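Local coordinates for protein putative dehydratase (Mesorhizobium loti, PDB 2POZ) that is of unknown function but belongs to the mandelate racemase/muconate lactonizing enzyme family and probably acts as a lyase, perhaps a dehydratase, at residues L12-V23 / G35-T46. Numbering follows the deposited sequence.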
loop_
_atom_site.group_PDB
_atom_site.type_symbol
_atom_site.label_atom_id
_atom_site.label_comp_id
_atom_site.label_asym_id
_atom_site.label_seq_id
_atom_site.Cartn_x
_atom_site.Cartn_y
_atom_site.Cartn_z
ATOM N N LEU A 12 -22.494 22.487 36.955
ATOM C CA LEU A 12 -22.535 21.035 36.844
ATOM C C LEU A 12 -23.939 20.646 37.301
ATOM O O LEU A 12 -24.199 20.492 38.485
ATOM C CB LEU A 12 -21.476 20.391 37.742
ATOM C CG LEU A 12 -21.436 18.862 37.821
ATOM C CD1 LEU A 12 -21.415 18.242 36.432
ATOM C CD2 LEU A 12 -20.208 18.440 38.618
ATOM N N LEU A 13 -24.844 20.506 36.347
ATOM C CA LEU A 13 -26.223 20.179 36.664
ATOM C C LEU A 13 -26.535 18.733 36.989
ATOM O O LEU A 13 -25.786 17.810 36.670
ATOM C CB LEU A 13 -27.145 20.588 35.515
ATOM C CG LEU A 13 -27.591 22.041 35.335
ATOM C CD1 LEU A 13 -26.398 22.927 35.063
ATOM C CD2 LEU A 13 -28.585 22.113 34.182
ATOM N N LYS A 14 -27.671 18.571 37.654
ATOM C CA LYS A 14 -28.228 17.268 37.969
ATOM C C LYS A 14 -29.545 17.467 37.252
ATOM O O LYS A 14 -30.398 18.219 37.716
ATOM C CB LYS A 14 -28.474 17.081 39.469
ATOM C CG LYS A 14 -29.067 15.706 39.797
ATOM C CD LYS A 14 -29.350 15.514 41.284
ATOM C CE LYS A 14 -30.628 16.219 41.706
ATOM N NZ LYS A 14 -31.038 15.833 43.089
ATOM N N SER A 15 -29.699 16.844 36.093
ATOM C CA SER A 15 -30.926 17.004 35.325
ATOM C C SER A 15 -31.424 15.638 34.887
ATOM O O SER A 15 -31.095 15.166 33.796
ATOM C CB SER A 15 -30.660 17.884 34.103
ATOM O OG SER A 15 -31.855 18.169 33.401
ATOM N N GLY A 16 -32.219 15.005 35.747
ATOM C CA GLY A 16 -32.727 13.687 35.424
ATOM C C GLY A 16 -31.564 12.716 35.396
ATOM O O GLY A 16 -30.724 12.726 36.292
ATOM N N ARG A 17 -31.496 11.890 34.357
ATOM C CA ARG A 17 -30.426 10.907 34.235
ATOM C C ARG A 17 -29.113 11.511 33.727
ATOM O O ARG A 17 -28.103 10.821 33.679
ATOM C CB ARG A 17 -30.855 9.779 33.287
ATOM C CG ARG A 17 -30.877 10.166 31.802
ATOM C CD ARG A 17 -31.619 9.113 30.971
ATOM N NE ARG A 17 -33.069 9.222 31.144
ATOM C CZ ARG A 17 -33.943 8.260 30.857
ATOM N NH1 ARG A 17 -33.527 7.091 30.383
ATOM N NH2 ARG A 17 -35.242 8.478 31.027
ATOM N N LEU A 18 -29.126 12.789 33.357
ATOM C CA LEU A 18 -27.918 13.439 32.838
ATOM C C LEU A 18 -27.287 14.432 33.814
ATOM O O LEU A 18 -27.919 14.870 34.779
ATOM C CB LEU A 18 -28.234 14.194 31.541
ATOM C CG LEU A 18 -28.902 13.454 30.379
ATOM C CD1 LEU A 18 -29.170 14.441 29.241
ATOM C CD2 LEU A 18 -28.008 12.310 29.903
ATOM N N HIS A 19 -26.031 14.776 33.547
ATOM C CA HIS A 19 -25.310 15.758 34.341
ATOM C C HIS A 19 -24.653 16.750 33.381
ATOM O O HIS A 19 -23.437 16.746 33.191
ATOM C CB HIS A 19 -24.271 15.100 35.269
ATOM C CG HIS A 19 -23.456 14.018 34.626
ATOM N ND1 HIS A 19 -22.518 14.268 33.647
ATOM C CD2 HIS A 19 -23.405 12.685 34.864
ATOM C CE1 HIS A 19 -21.922 13.138 33.312
ATOM N NE2 HIS A 19 -22.442 12.161 34.036
ATOM N N PRO A 20 -25.472 17.607 32.746
ATOM C CA PRO A 20 -25.007 18.623 31.796
ATOM C C PRO A 20 -23.987 19.532 32.466
ATOM O O PRO A 20 -24.133 19.892 33.640
ATOM C CB PRO A 20 -26.278 19.384 31.448
ATOM C CG PRO A 20 -27.354 18.358 31.628
ATOM C CD PRO A 20 -26.934 17.681 32.905
ATOM N N VAL A 21 -22.956 19.896 31.716
ATOM C CA VAL A 21 -21.906 20.772 32.217
ATOM C C VAL A 21 -21.988 22.007 31.338
ATOM O O VAL A 21 -21.824 21.917 30.119
ATOM C CB VAL A 21 -20.519 20.101 32.086
ATOM C CG1 VAL A 21 -19.424 21.031 32.601
ATOM C CG2 VAL A 21 -20.508 18.783 32.880
ATOM N N LEU A 22 -22.270 23.153 31.950
ATOM C CA LEU A 22 -22.412 24.386 31.195
ATOM C C LEU A 22 -21.413 25.447 31.609
ATOM O O LEU A 22 -20.869 25.409 32.709
ATOM C CB LEU A 22 -23.815 24.970 31.380
ATOM C CG LEU A 22 -25.041 24.064 31.422
ATOM C CD1 LEU A 22 -26.266 24.949 31.676
ATOM C CD2 LEU A 22 -25.191 23.277 30.137
ATOM N N VAL A 23 -21.187 26.398 30.710
ATOM C CA VAL A 23 -20.289 27.503 30.980
ATOM C C VAL A 23 -20.990 28.784 30.537
ATOM O O VAL A 23 -21.743 28.790 29.563
ATOM C CB VAL A 23 -18.941 27.360 30.220
ATOM C CG1 VAL A 23 -19.157 27.478 28.712
ATOM C CG2 VAL A 23 -17.965 28.437 30.690
ATOM N N GLY A 35 -22.284 28.144 26.754
ATOM C CA GLY A 35 -21.778 26.979 26.046
ATOM C C GLY A 35 -21.992 25.710 26.859
ATOM O O GLY A 35 -22.229 25.784 28.064
ATOM N N GLU A 36 -21.916 24.554 26.205
ATOM C CA GLU A 36 -22.102 23.275 26.887
ATOM C C GLU A 36 -21.075 22.227 26.457
ATOM O O GLU A 36 -20.794 22.066 25.273
ATOM C CB GLU A 36 -23.518 22.740 26.633
ATOM C CG GLU A 36 -23.881 21.490 27.447
ATOM C CD GLU A 36 -25.369 21.137 27.375
ATOM O OE1 GLU A 36 -26.181 22.025 27.061
ATOM O OE2 GLU A 36 -25.734 19.972 27.649
ATOM N N ALA A 37 -20.512 21.522 27.431
ATOM C CA ALA A 37 -19.541 20.473 27.158
ATOM C C ALA A 37 -20.347 19.187 26.976
ATOM O O ALA A 37 -21.223 18.878 27.782
ATOM C CB ALA A 37 -18.568 20.344 28.327
ATOM N N GLY A 38 -20.054 18.441 25.916
ATOM C CA GLY A 38 -20.799 17.221 25.639
ATOM C C GLY A 38 -20.574 16.035 26.562
ATOM O O GLY A 38 -20.652 14.891 26.116
ATOM N N ILE A 39 -20.297 16.281 27.839
ATOM C CA ILE A 39 -20.084 15.181 28.778
ATOM C C ILE A 39 -21.249 15.119 29.782
ATOM O O ILE A 39 -21.042 15.106 30.992
ATOM C CB ILE A 39 -18.756 15.348 29.547
ATOM C CG1 ILE A 39 -17.618 15.710 28.577
ATOM C CG2 ILE A 39 -18.423 14.053 30.291
ATOM C CD1 ILE A 39 -17.217 14.599 27.598
ATOM N N ALA A 40 -22.471 15.078 29.263
ATOM C CA ALA A 40 -23.675 15.026 30.094
ATOM C C ALA A 40 -24.002 13.601 30.555
ATOM O O ALA A 40 -24.872 13.397 31.401
ATOM C CB ALA A 40 -24.856 15.606 29.322
ATOM N N TYR A 41 -23.304 12.618 29.998
ATOM C CA TYR A 41 -23.530 11.224 30.370
ATOM C C TYR A 41 -22.197 10.498 30.450
ATOM O O TYR A 41 -21.149 11.066 30.139
ATOM C CB TYR A 41 -24.456 10.545 29.353
ATOM C CG TYR A 41 -23.975 10.682 27.933
ATOM C CD1 TYR A 41 -23.162 9.708 27.354
ATOM C CD2 TYR A 41 -24.266 11.827 27.190
ATOM C CE1 TYR A 41 -22.641 9.873 26.070
ATOM C CE2 TYR A 41 -23.752 12.003 25.909
ATOM C CZ TYR A 41 -22.941 11.021 25.358
ATOM O OH TYR A 41 -22.427 11.186 24.104
ATOM N N GLY A 42 -22.236 9.241 30.869
ATOM C CA GLY A 42 -21.004 8.494 31.007
ATOM C C GLY A 42 -20.308 8.959 32.272
ATOM O O GLY A 42 -20.903 9.662 33.091
ATOM N N VAL A 43 -19.048 8.586 32.434
ATOM C CA VAL A 43 -18.298 8.965 33.621
ATOM C C VAL A 43 -17.247 10.037 33.335
ATOM O O VAL A 43 -16.299 9.800 32.584
ATOM C CB VAL A 43 -17.616 7.725 34.233
ATOM C CG1 VAL A 43 -16.876 8.103 35.508
ATOM C CG2 VAL A 43 -18.663 6.660 34.518
ATOM N N GLY A 44 -17.418 11.212 33.937
ATOM C CA GLY A 44 -16.471 12.301 33.726
ATOM C C GLY A 44 -17.078 13.703 33.758
ATOM O O GLY A 44 -16.441 14.675 33.346
ATOM N N GLY A 45 -18.313 13.819 34.234
ATOM C CA GLY A 45 -18.951 15.128 34.299
ATOM C C GLY A 45 -18.147 16.105 35.137
ATOM O O GLY A 45 -17.973 17.270 34.758
ATOM N N THR A 46 -17.648 15.635 36.279
ATOM C CA THR A 46 -16.854 16.478 37.163
ATOM C C THR A 46 -15.519 16.802 36.507
ATOM O O THR A 46 -14.954 17.877 36.728
ATOM C CB THR A 46 -16.583 15.790 38.513
ATOM O OG1 THR A 46 -17.805 15.227 39.014
ATOM C CG2 THR A 46 -16.053 16.815 39.528
HETATM O O HOH W 1 -23.554 18.715 28.901
#
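V23 and G35 pair in the antiparallel hairpin of strands 21-27 and 33-37, part of the N-terminal domain sheet of this enolase-superfamily fold. Their backbones bond both ways: V23 N to G35 O (2.9 Å), G35 N to V23 O. A37 N reaches V21 O at 3.0 Å. L22 and E36 form the non-hydrogen-bonded pair between, with side chains side by side on one face. CD2 of L22 lies along the E36 side chain, 3.5 Å from E36 CG and as near to its carboxylate. A water bridges the hairpin, accepting from V21 N and donating to A37 O and E36 OE2 (2.8 Å). E36 OE1 takes bonds from S311 and I314.

H19 lies in the loop just before strand 21-27. Its N bonds A40 O at 2.8 Å, almost straight (173°). CG sits between backbone N and carbonyl carbon (chi1 44°), and A40 O lies over one ring face, 3.3 Å above its centre. At the ring edge NE2 donates in plane to G42 O (3.1 Å). G45 CA packs obliquely near CE1, leaving room for the imidazole. Y41 OH hydrogen-bonds E257, and its ring meets F80 (edge-to-face) and W81 of the second subunit.

The NE2 bond implies a proton there and helps to set the ring's rotation. The imidazole ties the loop 38-44, which meets the second subunit, to the loop before strand 21-27.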